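Local coordinates for HTH-type transcriptional regulator ascG (Escherichia coli, PDB 3BRQ), which represses the asc operon by binding its DNA sequence-specifically, as a transcription factor of the LacI family, at residues 68-73 / 81-86; 106-111 / 151-156; 259-264 / 277-282. All blocks are in the same frame, centred on the assembly; numbering follows the deposited sequence.

Contact 1 of 3, residues 68-73 / 81-86. With SO4 (sulfate ion), chain F.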
# COMPACT_ATOMS: atom_id res chain seq x y z
N GLN B 68 -17.50 -17.02 5.34
CA GLN B 68 -16.77 -18.27 5.41
C GLN B 68 -15.39 -18.09 6.05
O GLN B 68 -14.89 -18.99 6.72
CB GLN B 68 -16.58 -18.90 4.03
CG GLN B 68 -17.87 -19.47 3.46
CD GLN B 68 -17.72 -19.88 1.99
OE1 GLN B 68 -16.59 -19.84 1.44
NE2 GLN B 68 -18.84 -20.25 1.35
N ALA B 69 -14.77 -16.95 5.81
CA ALA B 69 -13.40 -16.67 6.36
C ALA B 69 -13.46 -16.48 7.90
O ALA B 69 -12.57 -16.90 8.63
CB ALA B 69 -12.84 -15.41 5.71
N ILE B 70 -14.58 -15.91 8.38
CA ILE B 70 -14.81 -15.77 9.80
C ILE B 70 -14.90 -17.17 10.43
O ILE B 70 -14.15 -17.47 11.34
CB ILE B 70 -16.09 -14.88 10.13
CG1 ILE B 70 -15.81 -13.40 9.79
CG2 ILE B 70 -16.55 -15.08 11.64
CD1 ILE B 70 -17.08 -12.53 9.57
N GLN B 71 -15.81 -18.01 9.93
CA GLN B 71 -15.92 -19.41 10.39
C GLN B 71 -14.65 -20.20 10.29
O GLN B 71 -14.37 -21.01 11.17
CB GLN B 71 -16.99 -20.16 9.61
CG GLN B 71 -17.37 -21.47 10.30
CD GLN B 71 -17.91 -21.25 11.72
OE1 GLN B 71 -18.86 -20.49 11.91
NE2 GLN B 71 -17.31 -21.93 12.71
N TYR B 72 -13.93 -20.05 9.18
CA TYR B 72 -12.64 -20.68 9.02
C TYR B 72 -11.77 -20.34 10.21
O TYR B 72 -11.21 -21.24 10.83
CB TYR B 72 -11.98 -20.24 7.72
CG TYR B 72 -10.59 -20.82 7.46
CD1 TYR B 72 -10.40 -22.21 7.37
CD2 TYR B 72 -9.49 -20.00 7.33
CE1 TYR B 72 -9.12 -22.75 7.14
CE2 TYR B 72 -8.19 -20.54 7.09
CZ TYR B 72 -8.03 -21.93 7.00
OH TYR B 72 -6.76 -22.48 6.78
N LEU B 73 -11.62 -19.07 10.54
CA LEU B 73 -10.73 -18.69 11.65
C LEU B 73 -11.14 -19.23 13.00
O LEU B 73 -10.29 -19.63 13.78
CB LEU B 73 -10.50 -17.17 11.73
CG LEU B 73 -9.64 -16.49 10.67
CD1 LEU B 73 -9.61 -15.01 10.95
CD2 LEU B 73 -8.19 -17.06 10.60
N ILE B 81 -12.21 -12.28 16.90
CA ILE B 81 -12.11 -11.93 15.47
C ILE B 81 -12.30 -10.42 15.24
O ILE B 81 -13.19 -9.79 15.84
CB ILE B 81 -13.15 -12.74 14.65
CG1 ILE B 81 -13.00 -14.24 14.93
CG2 ILE B 81 -13.05 -12.45 13.10
CD1 ILE B 81 -11.81 -14.82 14.16
N MSE B 82 -11.47 -9.83 14.39
CA MSE B 82 -11.77 -8.48 13.86
C MSE B 82 -12.17 -8.67 12.41
O MSE B 82 -11.36 -9.14 11.62
CB MSE B 82 -10.55 -7.55 13.90
CG MSE B 82 -10.89 -6.11 13.32
SE MSE B 82 -9.37 -5.18 12.60
CE MSE B 82 -9.23 -6.23 10.91
N ILE B 83 -13.41 -8.31 12.05
CA ILE B 83 -13.80 -8.39 10.63
C ILE B 83 -13.74 -6.98 10.00
O ILE B 83 -14.28 -6.04 10.54
CB ILE B 83 -15.17 -9.13 10.44
CG1 ILE B 83 -15.73 -8.98 9.01
CG2 ILE B 83 -16.23 -8.60 11.36
CD1 ILE B 83 -15.00 -9.88 7.99
N TYR B 84 -13.00 -6.83 8.89
CA TYR B 84 -13.12 -5.62 8.08
C TYR B 84 -13.79 -5.94 6.70
O TYR B 84 -13.12 -6.30 5.76
CB TYR B 84 -11.76 -4.95 8.00
CG TYR B 84 -11.64 -3.75 7.08
CD1 TYR B 84 -12.77 -3.09 6.57
CD2 TYR B 84 -10.37 -3.29 6.70
CE1 TYR B 84 -12.65 -2.02 5.69
CE2 TYR B 84 -10.23 -2.20 5.87
CZ TYR B 84 -11.38 -1.57 5.38
OH TYR B 84 -11.20 -0.50 4.54
N PRO B 85 -15.14 -5.87 6.62
CA PRO B 85 -15.84 -6.36 5.46
C PRO B 85 -16.22 -5.25 4.47
O PRO B 85 -16.64 -4.13 4.87
CB PRO B 85 -17.12 -6.95 6.09
CG PRO B 85 -17.41 -6.07 7.20
CD PRO B 85 -16.09 -5.44 7.64
N ARG B 86 -16.09 -5.55 3.17
CA ARG B 86 -16.65 -4.66 2.17
C ARG B 86 -18.09 -5.09 1.95
O ARG B 86 -18.98 -4.22 1.92
CB ARG B 86 -15.91 -4.73 0.80
CG ARG B 86 -16.60 -3.85 -0.26
CD ARG B 86 -15.76 -3.48 -1.43
NE ARG B 86 -14.67 -2.53 -1.11
CZ ARG B 86 -13.80 -2.15 -2.03
NH1 ARG B 86 -13.98 -2.63 -3.25
NH2 ARG B 86 -12.78 -1.30 -1.75
S SO4 F . -14.04 -0.21 1.81
O1 SO4 F . -15.05 0.63 2.37
O2 SO4 F . -14.51 -1.62 1.84
O3 SO4 F . -13.60 0.28 0.53
O4 SO4 F . -12.84 -0.01 2.62
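Ile-70 and Leu-73, one turn apart on helix 63-75, meet Ile-81 and Ile-83, which project from the same face of strand 80-84; between the two segments the contact is purely apolar. The shortest approach is from Leu-73 CB to Ile-81 CD1, at 3.6 Å. The same isoleucine methyl also lies 3.9 Å from Leu-73 CD1, so it rests against both the base and one branch of the leucine. Ile-70 and Ile-83 cross at about a right angle, with Ile-70 CD1 3.7 Å from Ile-83 CD1. In Ile-83, CG1 stands anti to the backbone N (chi1 168°), which sends the longer branch to the helix. Ile-70 CG1 to Ile-81 CG2 is looser, at 4.4 Å. Branched aliphatic chains fill the space between helix and sheet and leave no polar group there in need of a partner; isoleucine, branched at CB, also suits a strand.

The polar interactions lie at the strand's end and just past it, on a sulfate probably taken from the crystallisation liquor. Tyr-84 OH donates to its O4 at 2.6 Å. Arg-86, bent at chi3, turns its guanidinium edge to the ion: NE reaches O2 at 3.1 Å in a nearly straight bond (174°), and NH2 reaches O3 at 2.9 Å.

Helix and strand run almost antiparallel, their axes 9.9 Å apart, forming the helix-to-strand half of the beta-alpha-beta crossover from strand 53-60 to strand 80-84. The helix passes over strand 21-27, whose Val-25 touches Ile-70, Leu-73 and Ile-83, while Leu-55 of the second subunit packs on Leu-73.

Contact 2 of 3, residues 106-111 / 151-156. With SO4 (sulfate ion), chain F.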
# COMPACT_ATOMS: atom_id res chain seq x y z
N VAL B 106 -16.21 -5.45 14.48
CA VAL B 106 -16.23 -4.99 13.09
C VAL B 106 -15.56 -3.63 12.99
O VAL B 106 -15.76 -2.77 13.84
CB VAL B 106 -17.71 -4.96 12.49
CG1 VAL B 106 -18.54 -3.97 13.23
CG2 VAL B 106 -17.71 -4.60 10.99
N LEU B 107 -14.68 -3.49 12.00
CA LEU B 107 -14.01 -2.24 11.63
C LEU B 107 -14.67 -1.63 10.38
O LEU B 107 -14.89 -2.32 9.37
CB LEU B 107 -12.53 -2.57 11.31
CG LEU B 107 -11.61 -1.37 10.98
CD1 LEU B 107 -11.37 -0.52 12.27
CD2 LEU B 107 -10.26 -1.88 10.44
N ASN B 108 -14.92 -0.31 10.42
CA ASN B 108 -15.33 0.47 9.23
C ASN B 108 -16.82 0.37 8.92
O ASN B 108 -17.26 0.82 7.84
CB ASN B 108 -14.50 0.12 7.96
CG ASN B 108 -14.50 1.27 6.90
OD1 ASN B 108 -14.64 1.03 5.69
ND2 ASN B 108 -14.36 2.50 7.35
N ARG B 109 -17.61 -0.24 9.81
CA ARG B 109 -19.07 -0.35 9.60
C ARG B 109 -19.74 -0.11 10.96
O ARG B 109 -19.25 -0.59 11.99
CB ARG B 109 -19.47 -1.73 9.03
CG ARG B 109 -18.54 -2.35 7.95
CD ARG B 109 -18.65 -1.69 6.52
NE ARG B 109 -20.04 -1.82 6.13
CZ ARG B 109 -20.56 -2.89 5.52
NH1 ARG B 109 -19.74 -3.85 5.09
NH2 ARG B 109 -21.88 -2.95 5.24
N ARG B 110 -20.84 0.62 10.97
CA ARG B 110 -21.58 0.90 12.23
C ARG B 110 -22.71 -0.10 12.45
O ARG B 110 -23.61 -0.17 11.64
CB ARG B 110 -22.14 2.34 12.23
CG ARG B 110 -22.76 2.74 13.61
CD ARG B 110 -23.05 4.24 13.72
NE ARG B 110 -23.47 4.80 12.45
CZ ARG B 110 -23.98 6.02 12.27
NH1 ARG B 110 -24.15 6.86 13.30
NH2 ARG B 110 -24.32 6.41 11.04
N LEU B 111 -22.67 -0.87 13.53
CA LEU B 111 -23.71 -1.88 13.76
C LEU B 111 -25.02 -1.33 14.35
O LEU B 111 -25.03 -0.29 15.03
CB LEU B 111 -23.18 -3.05 14.61
CG LEU B 111 -22.12 -3.95 13.95
CD1 LEU B 111 -21.95 -5.21 14.74
CD2 LEU B 111 -22.46 -4.30 12.51
N SER B 151 -18.16 -0.13 -2.66
CA SER B 151 -17.38 0.15 -1.43
C SER B 151 -18.20 1.06 -0.53
O SER B 151 -18.52 2.13 -0.96
CB SER B 151 -16.09 0.89 -1.79
OG SER B 151 -15.59 1.70 -0.72
N PRO B 152 -18.51 0.64 0.71
CA PRO B 152 -19.12 1.47 1.70
C PRO B 152 -18.47 2.83 1.87
O PRO B 152 -19.18 3.82 2.04
CB PRO B 152 -18.98 0.64 2.98
CG PRO B 152 -19.06 -0.71 2.53
CD PRO B 152 -18.38 -0.74 1.20
N THR B 153 -17.13 2.86 1.82
CA THR B 153 -16.40 4.08 2.02
C THR B 153 -16.65 5.01 0.85
O THR B 153 -16.80 6.22 1.03
CB THR B 153 -14.86 3.78 2.14
OG1 THR B 153 -14.62 2.97 3.30
CG2 THR B 153 -14.03 5.05 2.26
N SER B 154 -16.66 4.45 -0.35
CA SER B 154 -16.91 5.24 -1.55
C SER B 154 -18.33 5.80 -1.50
O SER B 154 -18.58 6.99 -1.79
CB SER B 154 -16.85 4.35 -2.76
OG SER B 154 -17.19 5.12 -3.87
N ILE B 155 -19.25 4.94 -1.11
CA ILE B 155 -20.71 5.32 -1.06
C ILE B 155 -20.97 6.47 -0.05
O ILE B 155 -21.70 7.42 -0.32
CB ILE B 155 -21.54 4.12 -0.71
CG1 ILE B 155 -21.55 3.13 -1.88
CG2 ILE B 155 -23.05 4.52 -0.38
CD1 ILE B 155 -22.10 1.73 -1.50
N GLU B 156 -20.36 6.38 1.14
CA GLU B 156 -20.49 7.39 2.21
C GLU B 156 -19.90 8.74 1.82
O GLU B 156 -20.52 9.81 2.03
CB GLU B 156 -19.78 6.86 3.45
CG GLU B 156 -20.54 5.67 4.09
CD GLU B 156 -22.00 6.05 4.30
OE1 GLU B 156 -22.28 6.83 5.26
OE2 GLU B 156 -22.86 5.61 3.49
S SO4 F . -14.04 -0.21 1.81
O1 SO4 F . -15.05 0.63 2.37
O2 SO4 F . -14.51 -1.62 1.84
O3 SO4 F . -13.60 0.28 0.53
O4 SO4 F . -12.84 -0.01 2.62
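In the cleft between the two subdomains of this periplasmic binding protein-like fold, Asn-108 and Arg-109, just past strand 104-107, face Thr-153 and Pro-152 at the start of helix 152-167. Relatives in the LacI family bind small effectors in this cleft; here it holds a sulfate. Ser-151 is the N-cap: its OG accepts from Ser-154 N at 3.0 Å and also donates to sulfate O3 at 2.7 Å. Thr-153 grips O1 twice, through its backbone N and through OG1 at 2.6 Å. A small hydroxyl residue suits each place, and the helix N terminus probably adds favourable polarity for an anion.

Across the cleft Asn-108 OD1 comes within 3.1 Å of Thr-153 OG1, but the angle is too poor for a hydrogen bond. Asn-108 instead uses ND2 on His-123, and its backbone takes a left-handed conformation (phi 82°) that asparagine tolerates well. Arg-109 folds back through bends at chi2 and chi3, and its NH1 is held by the carbonyls of Pro-85 and Leu-88. Pro-152, apt for a first helical turn, sets its CG over one face of that guanidinium, offset toward the rim and 3.9 Å from Arg-109 NE.

Contact 3 of 3, residues 259-264 / 277-282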
# COMPACT_ATOMS: atom_id res chain seq x y z
N ILE B 259 -7.24 1.27 15.03
CA ILE B 259 -6.74 -0.12 15.10
C ILE B 259 -6.42 -0.50 16.53
O ILE B 259 -6.70 -1.62 16.97
CB ILE B 259 -5.53 -0.34 14.16
CG1 ILE B 259 -6.01 -0.27 12.72
CG2 ILE B 259 -4.98 -1.76 14.27
CD1 ILE B 259 -7.32 -1.13 12.50
N GLN B 260 -5.84 0.46 17.25
CA GLN B 260 -5.49 0.28 18.64
C GLN B 260 -6.75 0.15 19.47
O GLN B 260 -6.78 -0.64 20.42
CB GLN B 260 -4.65 1.44 19.12
CG GLN B 260 -3.23 1.47 18.54
CD GLN B 260 -2.47 2.72 18.95
OE1 GLN B 260 -3.04 3.62 19.57
NE2 GLN B 260 -1.18 2.79 18.60
N GLU B 261 -7.78 0.90 19.12
CA GLU B 261 -9.09 0.71 19.76
C GLU B 261 -9.69 -0.67 19.57
O GLU B 261 -9.95 -1.37 20.53
CB GLU B 261 -10.10 1.73 19.27
CG GLU B 261 -11.38 1.67 20.06
CD GLU B 261 -11.23 2.36 21.42
OE1 GLU B 261 -10.09 2.73 21.84
OE2 GLU B 261 -12.28 2.56 22.05
N ILE B 262 -9.98 -1.06 18.33
CA ILE B 262 -10.56 -2.38 18.08
C ILE B 262 -9.67 -3.54 18.53
O ILE B 262 -10.14 -4.50 19.12
CB ILE B 262 -10.97 -2.54 16.56
CG1 ILE B 262 -12.05 -3.64 16.41
CG2 ILE B 262 -9.72 -2.75 15.69
CD1 ILE B 262 -12.67 -3.63 15.02
N ILE B 263 -8.36 -3.49 18.29
CA ILE B 263 -7.55 -4.62 18.74
C ILE B 263 -7.44 -4.60 20.26
O ILE B 263 -7.51 -5.64 20.92
CB ILE B 263 -6.15 -4.63 18.09
CG1 ILE B 263 -6.21 -4.83 16.56
CG2 ILE B 263 -5.24 -5.66 18.77
CD1 ILE B 263 -7.01 -6.01 16.03
N GLY B 264 -7.26 -3.40 20.83
CA GLY B 264 -7.15 -3.27 22.29
C GLY B 264 -8.41 -3.78 22.99
O GLY B 264 -8.32 -4.55 23.97
N PRO B 277 -19.35 1.34 25.35
CA PRO B 277 -19.74 2.16 24.20
C PRO B 277 -18.57 2.65 23.37
O PRO B 277 -17.47 2.86 23.91
CB PRO B 277 -20.44 3.35 24.85
CG PRO B 277 -20.96 2.81 26.13
CD PRO B 277 -19.88 1.89 26.61
N PRO B 278 -18.81 2.84 22.05
CA PRO B 278 -17.84 3.17 20.99
C PRO B 278 -17.21 4.57 21.04
O PRO B 278 -17.92 5.58 20.94
CB PRO B 278 -18.70 3.06 19.71
CG PRO B 278 -20.09 3.36 20.15
CD PRO B 278 -20.18 2.71 21.49
N LYS B 279 -15.89 4.64 21.18
CA LYS B 279 -15.14 5.82 20.74
C LYS B 279 -15.30 5.86 19.23
O LYS B 279 -14.74 5.00 18.56
CB LYS B 279 -13.64 5.69 21.06
CG LYS B 279 -13.24 6.15 22.44
CD LYS B 279 -11.71 6.20 22.61
CE LYS B 279 -11.36 6.81 23.98
NZ LYS B 279 -9.98 6.45 24.42
N THR B 280 -16.09 6.79 18.71
CA THR B 280 -16.19 6.94 17.25
C THR B 280 -15.18 7.97 16.73
O THR B 280 -14.63 8.79 17.49
CB THR B 280 -17.61 7.33 16.75
OG1 THR B 280 -17.94 8.63 17.25
CG2 THR B 280 -18.68 6.30 17.19
N PHE B 281 -14.97 7.94 15.42
CA PHE B 281 -13.82 8.57 14.79
C PHE B 281 -14.25 9.45 13.62
O PHE B 281 -15.40 9.36 13.14
CB PHE B 281 -12.80 7.50 14.37
CG PHE B 281 -12.20 6.75 15.54
CD1 PHE B 281 -11.02 7.17 16.11
CD2 PHE B 281 -12.85 5.65 16.10
CE1 PHE B 281 -10.45 6.49 17.21
CE2 PHE B 281 -12.28 4.95 17.21
CZ PHE B 281 -11.08 5.39 17.75
N SER B 282 -13.35 10.35 13.23
CA SER B 282 -13.56 11.30 12.14
C SER B 282 -12.19 11.70 11.64
O SER B 282 -11.22 11.76 12.41
CB SER B 282 -14.32 12.55 12.65
OG SER B 282 -13.72 13.05 13.86
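Glu-261, on the outer side of helix 255-270, meets both Lys-279 and Phe-281 of the irregular segment 277-282. The more enclosed half lies at Phe-281. Its ring leans on the helix, with CZ 4.1 Å from Glu-261 CB, and Val-119, Glu-257 and Met-258 also touch its side chain. A long, flat apolar residue suits this spot because it can reach from the loop to both the helix and Val-119; the Phe-281 backbone is hydrogen-bonded to that of Asp-122.

The solvent side belongs to the exposed Lys-279. Extended beyond CG, its chain crosses the glutamate at about a right angle, laying its methylenes across the carboxylate: Glu-261 OE2 is 3.6 Å from Lys-279 CB and 3.7 Å from Lys-279 CD. Glu-261 presents that group by setting CG anti to the backbone N (chi1 -172°) and bending at chi2 (77°). Its OE2 forms a salt bridge with Arg-265, one turn along the helix, whereas OE1 stays 4.5 Å from Lys-279 NZ, beyond salt-bridge range. Were Glu-261 an alanine, Arg-265 would probably lose its acidic mate and the lysine methylenes the carboxylate they lie against.

Segment 277-282 leads on to strand 284-286 in the other subdomain, so the contact joins this connection to the helix. The two meet without a hydrogen bond or salt bridge, through carbon against the ring and carboxylate oxygen against lysine methylenes, and any attraction from the lysine charge is probably weak.

How the contacts relate
Contact 1 is the core contact, built of buried aliphatic chains; in contact 2, partly buried in the cleft, polar groups turn to the sulfate and to neighbours while a proline packs on a guanidinium face; contact 3 lies at the surface, where aromatic and charged chains mix. Contacts 1 and 2 share a parallel sheet, strands 80-84 and 104-107 being neighbours with a probable hydrogen bond between Ile-83 O and Leu-107 N, and both supply hydrogen-bond donors to one sulfate from opposite subdomains. Contact 3 joins them through the inner side of its helix: Ile-262 packs on selenomethionine Met-82 and on the backbone of Val-106 and Leu-107, while Ile-259 meets the Leu-107 side chain.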